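Local coordinates for Alr1585 protein (PDB 5C2I) that probably uses its heme to oxidise dyes and other substrates with hydrogen peroxide, as a dye-decolorizing (DyP-type) peroxidase, at residues A[256-262]-A[447-453]; A[197-201]-A[261-267]. The protein carries 1 engineered substitution. One frame throughout, in Å; residues are numbered along the deposited sequence.

Contact 1: A[256-262]-A[447-453]. With HEM (protoporphyrin IX containing Fe), chain E.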
loop_
_atom_site.group_PDB
_atom_site.type_symbol
_atom_site.label_atom_id
_atom_site.label_comp_id
_atom_site.label_asym_id
_atom_site.label_seq_id
_atom_site.Cartn_x
_atom_site.Cartn_y
_atom_site.Cartn_z
ATOM N N TYR A 256 -4.556 30.848 -16.856
ATOM C CA TYR A 256 -4.825 30.179 -15.567
ATOM C C TYR A 256 -6.284 30.414 -15.216
ATOM O O TYR A 256 -6.716 31.566 -15.175
ATOM C CB TYR A 256 -3.911 30.751 -14.464
ATOM C CG TYR A 256 -3.923 29.978 -13.168
ATOM C CD1 TYR A 256 -5.101 29.866 -12.373
ATOM C CD2 TYR A 256 -2.806 29.356 -12.723
ATOM C CE1 TYR A 256 -5.104 29.125 -11.214
ATOM C CE2 TYR A 256 -2.790 28.649 -11.529
ATOM C CZ TYR A 256 -3.935 28.512 -10.792
ATOM O OH TYR A 256 -3.904 27.809 -9.627
ATOM N N ARG A 257 -7.036 29.326 -14.991
ATOM C CA ARG A 257 -8.452 29.386 -14.636
ATOM C C ARG A 257 -8.757 28.348 -13.599
ATOM O O ARG A 257 -8.409 27.164 -13.791
ATOM C CB ARG A 257 -9.332 29.171 -15.862
ATOM C CG ARG A 257 -9.247 30.332 -16.878
ATOM C CD ARG A 257 -9.804 29.989 -18.243
ATOM N NE ARG A 257 -11.246 29.766 -18.308
ATOM C CZ ARG A 257 -12.180 30.723 -18.317
ATOM N NH1 ARG A 257 -11.885 32.017 -18.164
ATOM N NH2 ARG A 257 -13.444 30.373 -18.446
ATOM N N LYS A 258 -9.380 28.779 -12.486
ATOM C CA LYS A 258 -9.802 27.845 -11.465
ATOM C C LYS A 258 -11.221 27.361 -11.791
ATOM O O LYS A 258 -12.150 28.175 -11.827
ATOM C CB LYS A 258 -9.741 28.468 -10.094
ATOM C CG LYS A 258 -10.182 27.522 -8.989
ATOM C CD LYS A 258 -9.933 28.106 -7.587
ATOM C CE LYS A 258 -10.220 27.079 -6.491
ATOM N NZ LYS A 258 -9.904 27.545 -5.115
ATOM N N LEU A 259 -11.352 26.079 -12.107
ATOM C CA LEU A 259 -12.625 25.540 -12.626
ATOM C C LEU A 259 -13.179 24.525 -11.626
ATOM O O LEU A 259 -12.704 23.398 -11.535
ATOM C CB LEU A 259 -12.382 24.918 -14.012
ATOM C CG LEU A 259 -11.816 25.824 -15.094
ATOM C CD1 LEU A 259 -11.684 25.086 -16.437
ATOM C CD2 LEU A 259 -12.667 27.070 -15.254
ATOM N N GLU A 260 -14.216 24.939 -10.921
ATOM C CA GLU A 260 -14.876 24.102 -9.934
ATOM C C GLU A 260 -15.773 23.072 -10.598
ATOM O O GLU A 260 -16.521 23.407 -11.526
ATOM C CB GLU A 260 -15.719 24.951 -9.007
ATOM C CG GLU A 260 -16.378 24.179 -7.879
ATOM C CD GLU A 260 -17.130 25.082 -6.956
ATOM O OE1 GLU A 260 -18.193 25.560 -7.396
ATOM O OE2 GLU A 260 -16.647 25.360 -5.842
ATOM N N GLN A 261 -15.698 21.827 -10.113
ATOM C CA GLN A 261 -16.423 20.729 -10.715
ATOM C C GLN A 261 -17.414 20.122 -9.748
ATOM O O GLN A 261 -17.024 19.630 -8.710
ATOM C CB GLN A 261 -15.443 19.636 -11.186
ATOM C CG GLN A 261 -14.514 20.061 -12.291
ATOM C CD GLN A 261 -13.469 19.007 -12.594
ATOM O OE1 GLN A 261 -12.315 19.105 -12.171
ATOM N NE2 GLN A 261 -13.879 17.970 -13.324
ATOM N N ASN A 262 -18.693 20.156 -10.114
ATOM C CA ASN A 262 -19.738 19.579 -9.273
ATOM C C ASN A 262 -19.881 18.095 -9.652
ATOM O O ASN A 262 -20.661 17.717 -10.531
ATOM C CB ASN A 262 -21.033 20.340 -9.396
ATOM C CG ASN A 262 -22.098 19.829 -8.445
ATOM O OD1 ASN A 262 -22.010 18.718 -7.937
ATOM N ND2 ASN A 262 -23.123 20.622 -8.229
ATOM N N TRP A 447 -21.649 21.678 -15.379
ATOM C CA TRP A 447 -21.295 21.369 -14.015
ATOM C C TRP A 447 -19.881 21.865 -13.641
ATOM O O TRP A 447 -19.296 21.398 -12.654
ATOM C CB TRP A 447 -21.433 19.885 -13.792
ATOM C CG TRP A 447 -22.832 19.433 -13.906
ATOM C CD1 TRP A 447 -23.309 18.545 -14.850
ATOM C CD2 TRP A 447 -23.982 19.872 -13.155
ATOM N NE1 TRP A 447 -24.648 18.379 -14.681
ATOM C CE2 TRP A 447 -25.089 19.174 -13.656
ATOM C CE3 TRP A 447 -24.183 20.780 -12.093
ATOM C CZ2 TRP A 447 -26.387 19.370 -13.158
ATOM C CZ3 TRP A 447 -25.464 20.974 -11.603
ATOM C CH2 TRP A 447 -26.548 20.262 -12.117
ATOM N N ILE A 448 -19.363 22.801 -14.431
ATOM C CA ILE A 448 -18.073 23.467 -14.204
ATOM C C ILE A 448 -18.309 24.964 -14.033
ATOM O O ILE A 448 -19.070 25.560 -14.820
ATOM C CB ILE A 448 -17.127 23.154 -15.374
ATOM C CG1 ILE A 448 -16.805 21.658 -15.339
ATOM C CG2 ILE A 448 -15.875 24.005 -15.311
ATOM C CD1 ILE A 448 -16.105 21.102 -16.583
ATOM N N ASN A 449 -17.781 25.551 -12.962
ATOM C CA ASN A 449 -17.953 26.977 -12.678
ATOM C C ASN A 449 -16.596 27.660 -12.655
ATOM O O ASN A 449 -15.684 27.206 -11.941
ATOM C CB ASN A 449 -18.585 27.206 -11.303
ATOM C CG ASN A 449 -19.801 26.347 -11.068
ATOM O OD1 ASN A 449 -20.730 26.338 -11.878
ATOM N ND2 ASN A 449 -19.802 25.597 -9.945
ATOM N N MET A 450 -16.465 28.726 -13.418
ATOM C CA MET A 450 -15.253 29.547 -13.424
ATOM C C MET A 450 -15.188 30.357 -12.137
ATOM O O MET A 450 -16.065 31.201 -11.875
ATOM C CB MET A 450 -15.304 30.453 -14.647
ATOM C CG MET A 450 -14.355 31.625 -14.662
ATOM S SD MET A 450 -12.617 31.207 -14.492
ATOM C CE MET A 450 -11.942 32.860 -14.743
ATOM N N LYS A 451 -14.148 30.130 -11.342
ATOM C CA LYS A 451 -14.003 30.785 -10.037
ATOM C C LYS A 451 -12.929 31.875 -10.012
ATOM O O LYS A 451 -12.729 32.516 -8.996
ATOM C CB LYS A 451 -13.637 29.720 -8.978
ATOM C CG LYS A 451 -14.654 28.594 -8.790
ATOM C CD LYS A 451 -16.080 29.075 -8.630
ATOM C CE LYS A 451 -16.252 29.808 -7.339
ATOM N NZ LYS A 451 -17.702 30.042 -7.133
ATOM N N GLY A 452 -12.232 32.066 -11.109
ATOM C CA GLY A 452 -11.245 33.118 -11.223
ATOM C C GLY A 452 -9.998 32.696 -11.968
ATOM O O GLY A 452 -9.762 31.511 -12.215
ATOM N N GLY A 453 -9.211 33.683 -12.377
ATOM C CA GLY A 453 -7.979 33.389 -13.136
ATOM C C GLY A 453 -7.350 34.644 -13.694
ATOM O O GLY A 453 -7.802 35.742 -13.410
HETATM C CHA HEM E . -9.225 16.953 -23.480
HETATM C CHB HEM E . -11.569 17.149 -19.270
HETATM C CHC HEM E . -11.532 21.983 -19.499
HETATM C CHD HEM E . -9.419 21.731 -23.818
HETATM C C1A HEM E . -9.887 16.582 -22.321
HETATM C C2A HEM E . -10.147 15.238 -21.920
HETATM C C3A HEM E . -10.803 15.299 -20.740
HETATM C C4A HEM E . -10.924 16.665 -20.404
HETATM C CMA HEM E . -11.275 14.153 -19.885
HETATM C CAA HEM E . -9.765 13.949 -22.660
HETATM C CBA HEM E . -8.385 13.349 -22.381
HETATM C CGA HEM E . -7.330 14.344 -22.778
HETATM O O1A HEM E . -6.925 14.451 -23.972
HETATM O O2A HEM E . -6.862 15.074 -21.902
HETATM C C1B HEM E . -11.711 18.502 -18.964
HETATM C C2B HEM E . -12.310 18.995 -17.753
HETATM C C3B HEM E . -12.265 20.319 -17.791
HETATM C C4B HEM E . -11.680 20.653 -19.091
HETATM C CMB HEM E . -12.837 18.140 -16.655
HETATM C CAB HEM E . -12.667 21.347 -16.799
HETATM C CBB HEM E . -12.749 21.123 -15.475
HETATM C C1C HEM E . -10.991 22.357 -20.741
HETATM C C2C HEM E . -10.958 23.633 -21.262
HETATM C C3C HEM E . -10.378 23.551 -22.502
HETATM C C4C HEM E . -10.040 22.208 -22.705
HETATM C CMC HEM E . -11.402 24.908 -20.605
HETATM C CAC HEM E . -10.146 24.597 -23.496
HETATM C CBC HEM E . -10.837 25.691 -23.706
HETATM C C1D HEM E . -9.107 20.382 -23.976
HETATM C C2D HEM E . -8.366 19.915 -25.143
HETATM C C3D HEM E . -8.349 18.591 -25.082
HETATM C C4D HEM E . -9.051 18.266 -23.821
HETATM C CMD HEM E . -7.745 20.748 -26.252
HETATM C CAD HEM E . -7.662 17.667 -26.047
HETATM C CBD HEM E . -8.527 17.299 -27.258
HETATM C CGD HEM E . -7.747 16.417 -28.178
HETATM O O1D HEM E . -8.262 15.340 -28.468
HETATM O O2D HEM E . -6.609 16.748 -28.656
HETATM N NA HEM E . -10.435 17.448 -21.423
HETATM N NB HEM E . -11.436 19.509 -19.731
HETATM N NC HEM E . -10.520 21.467 -21.661
HETATM N ND HEM E . -9.569 19.364 -23.247
HETATM FE FE HEM E . -10.502 19.437 -21.560
HETATM O O HOH W 1 -19.589 27.434 -6.461
HETATM O O HOH W 2 -8.526 19.759 -20.351
#
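E260 grips N449 twice through the backbone and a third time through its side chain. From CB onward, E260 first packs against the opposite strand: its CB lies 3.7 Å from the carbonyl O of N449 and 3.8 Å from CG of K451. With CG anti to the backbone N (chi1 -176°) and the chain extended, the carboxylate runs out to the N449 amide. CD comes within 4.0 Å of N449 ND2, and OE1 accepts a bond from that nitrogen at 3.0 Å on its anti lone pair. The amide and carboxylate planes stand 80° apart, yet OE1 stays close to the amide plane of N449. OE1 also accepts a hydrogen bond from a water that is weakly bonded to NZ of K451, and OE2 is held by the backbone N of G381, so both oxygens have partners. The nearby lysine charge would probably help to keep the carboxylate ionised.

Strands 250-261 and 448-458 are antiparallel neighbours in the sheet of the C-terminal half, consistent with the dimeric alpha+beta barrel fold of the family. Their pairing is interrupted by a beta bulge: K258 faces both K451 and G452, its O accepting from K451 N and its N donating to G452 O, each at 2.8 Å. At the backbone angles of G452 any CB would collide with the carbonyl O of K451.

On the other face of the sheet, SD of M450 sits 3.8 Å above the plane of the R257 guanidinium, over its centre, while D134 pairs with R257 NH2. Farther along this face, I448 CG2 packs on CB of L259. CD1 of I448 presses into the vinyl group of heme ring B, 3.5 Å from HEM CAB, and L259 CD1 approaches the same vinyl group.

Contact 2: A[197-201]-A[261-267]; sequences EHFGF and QNVKAFR. With HEM (protoporphyrin IX containing Fe), chain E.
NE2 of Q261 donates to E197 OE1 at 2.8 Å, meeting it nearly along the C-O axis with the carboxylate oxygen in the amide plane. OE1 also receives the backbone N of F199, from above the carboxylate plane, while OE2 takes the N of F201. To curl back over its own loop, E197 adopts the crowded position, CG between the backbone N and carbonyl carbon (chi1 52°), and bends again at chi2. An alanine here is likely to leave the Q261 amide without its acceptor and the F199 and F201 amides without theirs, freeing the loop to shift. This loop is a type I beta turn from E197 to G200, set against the start of helix 263-277, which N262 caps by accepting from A265 N.

The F199 ring is sandwiched. F266 forms a face-to-face stack on one side, centroids 3.9 Å apart and planes at 9°; over the opposite face stands Q261 NE2, 3.3 Å above the ring, its amide nearly perpendicular. R267 NH2 reaches F199 O at 3.1 Å from above the carbonyl plane, its NH1 bound to E377. Water bridges Q261 OE1 to H198 N.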
loop_
_atom_site.group_PDB
_atom_site.type_symbol
_atom_site.label_atom_id
_atom_site.label_comp_id
_atom_site.label_asym_id
_atom_site.label_seq_id
_atom_site.Cartn_x
_atom_site.Cartn_y
_atom_site.Cartn_z
ATOM N N GLU A 197 -9.122 13.536 -13.990
ATOM C CA GLU A 197 -9.728 14.752 -13.438
ATOM C C GLU A 197 -10.918 14.268 -12.581
ATOM O O GLU A 197 -11.271 13.091 -12.588
ATOM C CB GLU A 197 -10.109 15.708 -14.558
ATOM C CG GLU A 197 -10.958 15.114 -15.662
ATOM C CD GLU A 197 -12.375 14.787 -15.185
ATOM O OE1 GLU A 197 -12.976 15.607 -14.474
ATOM O OE2 GLU A 197 -12.881 13.696 -15.490
ATOM N N HIS A 198 -11.509 15.162 -11.799
ATOM C CA HIS A 198 -12.484 14.787 -10.773
ATOM C C HIS A 198 -13.718 14.026 -11.243
ATOM O O HIS A 198 -14.294 13.316 -10.464
ATOM C CB HIS A 198 -12.924 16.045 -10.010
ATOM C CG HIS A 198 -12.022 16.385 -8.869
ATOM N ND1 HIS A 198 -11.144 17.442 -8.890
ATOM C CD2 HIS A 198 -11.880 15.802 -7.658
ATOM C CE1 HIS A 198 -10.457 17.473 -7.757
ATOM N NE2 HIS A 198 -10.912 16.505 -6.981
ATOM N N PHE A 199 -14.150 14.220 -12.490
ATOM C CA PHE A 199 -15.279 13.443 -13.005
ATOM C C PHE A 199 -14.896 12.009 -13.326
ATOM O O PHE A 199 -15.772 11.193 -13.625
ATOM C CB PHE A 199 -15.928 14.119 -14.237
ATOM C CG PHE A 199 -16.505 15.481 -13.985
ATOM C CD1 PHE A 199 -17.146 15.806 -12.802
ATOM C CD2 PHE A 199 -16.441 16.455 -14.978
ATOM C CE1 PHE A 199 -17.730 17.058 -12.612
ATOM C CE2 PHE A 199 -17.009 17.714 -14.809
ATOM C CZ PHE A 199 -17.671 18.020 -13.608
ATOM N N GLY A 200 -13.618 11.667 -13.186
ATOM C CA GLY A 200 -13.161 10.277 -13.271
ATOM C C GLY A 200 -12.553 9.901 -14.609
ATOM O O GLY A 200 -12.194 8.756 -14.805
ATOM N N PHE A 201 -12.395 10.856 -15.514
ATOM C CA PHE A 201 -11.829 10.578 -16.816
ATOM C C PHE A 201 -10.322 10.816 -16.855
ATOM O O PHE A 201 -9.813 11.818 -16.359
ATOM C CB PHE A 201 -12.492 11.448 -17.895
ATOM C CG PHE A 201 -13.965 11.155 -18.082
ATOM C CD1 PHE A 201 -14.890 11.626 -17.158
ATOM C CD2 PHE A 201 -14.405 10.388 -19.134
ATOM C CE1 PHE A 201 -16.244 11.375 -17.320
ATOM C CE2 PHE A 201 -15.767 10.090 -19.288
ATOM C CZ PHE A 201 -16.689 10.567 -18.379
ATOM N N GLN A 261 -15.698 21.827 -10.113
ATOM C CA GLN A 261 -16.423 20.729 -10.715
ATOM C C GLN A 261 -17.414 20.122 -9.748
ATOM O O GLN A 261 -17.024 19.630 -8.710
ATOM C CB GLN A 261 -15.443 19.636 -11.186
ATOM C CG GLN A 261 -14.514 20.061 -12.291
ATOM C CD GLN A 261 -13.469 19.007 -12.594
ATOM O OE1 GLN A 261 -12.315 19.105 -12.171
ATOM N NE2 GLN A 261 -13.879 17.970 -13.324
ATOM N N ASN A 262 -18.693 20.156 -10.114
ATOM C CA ASN A 262 -19.738 19.579 -9.273
ATOM C C ASN A 262 -19.881 18.095 -9.652
ATOM O O ASN A 262 -20.661 17.717 -10.531
ATOM C CB ASN A 262 -21.033 20.340 -9.396
ATOM C CG ASN A 262 -22.098 19.829 -8.445
ATOM O OD1 ASN A 262 -22.010 18.718 -7.937
ATOM N ND2 ASN A 262 -23.123 20.622 -8.229
ATOM N N VAL A 263 -19.086 17.269 -8.987
ATOM C CA VAL A 263 -18.981 15.853 -9.319
ATOM C C VAL A 263 -20.285 15.133 -9.041
ATOM O O VAL A 263 -20.747 14.322 -9.848
ATOM C CB VAL A 263 -17.834 15.199 -8.520
ATOM C CG1 VAL A 263 -17.748 13.705 -8.811
ATOM C CG2 VAL A 263 -16.508 15.863 -8.854
ATOM N N LYS A 264 -20.899 15.439 -7.910
ATOM C CA LYS A 264 -22.151 14.776 -7.529
ATOM C C LYS A 264 -23.235 15.001 -8.595
ATOM O O LYS A 264 -23.897 14.043 -9.049
ATOM C CB LYS A 264 -22.633 15.288 -6.170
ATOM C CG LYS A 264 -23.881 14.590 -5.638
ATOM C CD LYS A 264 -24.298 15.225 -4.313
ATOM C CE LYS A 264 -25.727 14.894 -3.959
ATOM N NZ LYS A 264 -25.802 13.458 -3.615
ATOM N N ALA A 265 -23.406 16.250 -8.998
ATOM C CA ALA A 265 -24.443 16.602 -9.965
ATOM C C ALA A 265 -24.113 16.096 -11.369
ATOM O O ALA A 265 -25.006 15.628 -12.090
ATOM C CB ALA A 265 -24.664 18.109 -9.979
ATOM N N PHE A 266 -22.841 16.145 -11.734
ATOM C CA PHE A 266 -22.381 15.605 -13.017
ATOM C C PHE A 266 -22.740 14.123 -13.123
ATOM O O PHE A 266 -23.323 13.693 -14.132
ATOM C CB PHE A 266 -20.892 15.851 -13.219
ATOM C CG PHE A 266 -20.333 15.290 -14.515
ATOM C CD1 PHE A 266 -19.995 13.963 -14.621
ATOM C CD2 PHE A 266 -20.178 16.111 -15.627
ATOM C CE1 PHE A 266 -19.480 13.457 -15.810
ATOM C CE2 PHE A 266 -19.712 15.607 -16.817
ATOM C CZ PHE A 266 -19.342 14.286 -16.915
ATOM N N ARG A 267 -22.385 13.344 -12.106
ATOM C CA ARG A 267 -22.661 11.908 -12.114
ATOM C C ARG A 267 -24.181 11.640 -12.233
ATOM O O ARG A 267 -24.599 10.707 -12.957
ATOM C CB ARG A 267 -22.124 11.222 -10.857
ATOM C CG ARG A 267 -20.614 11.224 -10.741
ATOM C CD ARG A 267 -19.946 10.015 -11.375
ATOM N NE ARG A 267 -18.482 10.246 -11.473
ATOM C CZ ARG A 267 -17.616 10.157 -10.456
ATOM N NH1 ARG A 267 -18.019 9.849 -9.214
ATOM N NH2 ARG A 267 -16.305 10.403 -10.672
HETATM C CHA HEM E . -9.225 16.953 -23.480
HETATM C CHB HEM E . -11.569 17.149 -19.270
HETATM C CHC HEM E . -11.532 21.983 -19.499
HETATM C CHD HEM E . -9.419 21.731 -23.818
HETATM C C1A HEM E . -9.887 16.582 -22.321
HETATM C C2A HEM E . -10.147 15.238 -21.920
HETATM C C3A HEM E . -10.803 15.299 -20.740
HETATM C C4A HEM E . -10.924 16.665 -20.404
HETATM C CMA HEM E . -11.275 14.153 -19.885
HETATM C CAA HEM E . -9.765 13.949 -22.660
HETATM C CBA HEM E . -8.385 13.349 -22.381
HETATM C CGA HEM E . -7.330 14.344 -22.778
HETATM O O1A HEM E . -6.925 14.451 -23.972
HETATM O O2A HEM E . -6.862 15.074 -21.902
HETATM C C1B HEM E . -11.711 18.502 -18.964
HETATM C C2B HEM E . -12.310 18.995 -17.753
HETATM C C3B HEM E . -12.265 20.319 -17.791
HETATM C C4B HEM E . -11.680 20.653 -19.091
HETATM C CMB HEM E . -12.837 18.140 -16.655
HETATM C CAB HEM E . -12.667 21.347 -16.799
HETATM C CBB HEM E . -12.749 21.123 -15.475
HETATM C C1C HEM E . -10.991 22.357 -20.741
HETATM C C2C HEM E . -10.958 23.633 -21.262
HETATM C C3C HEM E . -10.378 23.551 -22.502
HETATM C C4C HEM E . -10.040 22.208 -22.705
HETATM C CMC HEM E . -11.402 24.908 -20.605
HETATM C CAC HEM E . -10.146 24.597 -23.496
HETATM C CBC HEM E . -10.837 25.691 -23.706
HETATM C C1D HEM E . -9.107 20.382 -23.976
HETATM C C2D HEM E . -8.366 19.915 -25.143
HETATM C C3D HEM E . -8.349 18.591 -25.082
HETATM C C4D HEM E . -9.051 18.266 -23.821
HETATM C CMD HEM E . -7.745 20.748 -26.252
HETATM C CAD HEM E . -7.662 17.667 -26.047
HETATM C CBD HEM E . -8.527 17.299 -27.258
HETATM C CGD HEM E . -7.747 16.417 -28.178
HETATM O O1D HEM E . -8.262 15.340 -28.468
HETATM O O2D HEM E . -6.609 16.748 -28.656
HETATM N NA HEM E . -10.435 17.448 -21.423
HETATM N NB HEM E . -11.436 19.509 -19.731
HETATM N NC HEM E . -10.520 21.467 -21.661
HETATM N ND HEM E . -9.569 19.364 -23.247
HETATM FE FE HEM E . -10.502 19.437 -21.560
HETATM O O HOH W 3 -10.067 17.669 -11.673
HETATM O O HOH W 2 -8.526 19.759 -20.351
#

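Contacts 1 and 2 lie side by side, their centres about 13 Å apart, where strand 250-261 passes into helix 263-277; both contain Q261 and N262. W447 of contact 1 lies along the helix of contact 2, with CZ3 3.4 Å from A265 CB and CD1 3.6 Å from F266 CA. I448 CD1 likewise comes within 3.9 Å of F199 CE2. Both contacts border the same heme: residues 256-262 and 447-453 meet chiefly the ring B vinyl, whereas 197-201 reaches two of the ring methyls, E197 OE1 at 3.3 Å from CMB and F201 CB at 3.6 Å from CMA. The iron itself carries a water at 2.3 Å.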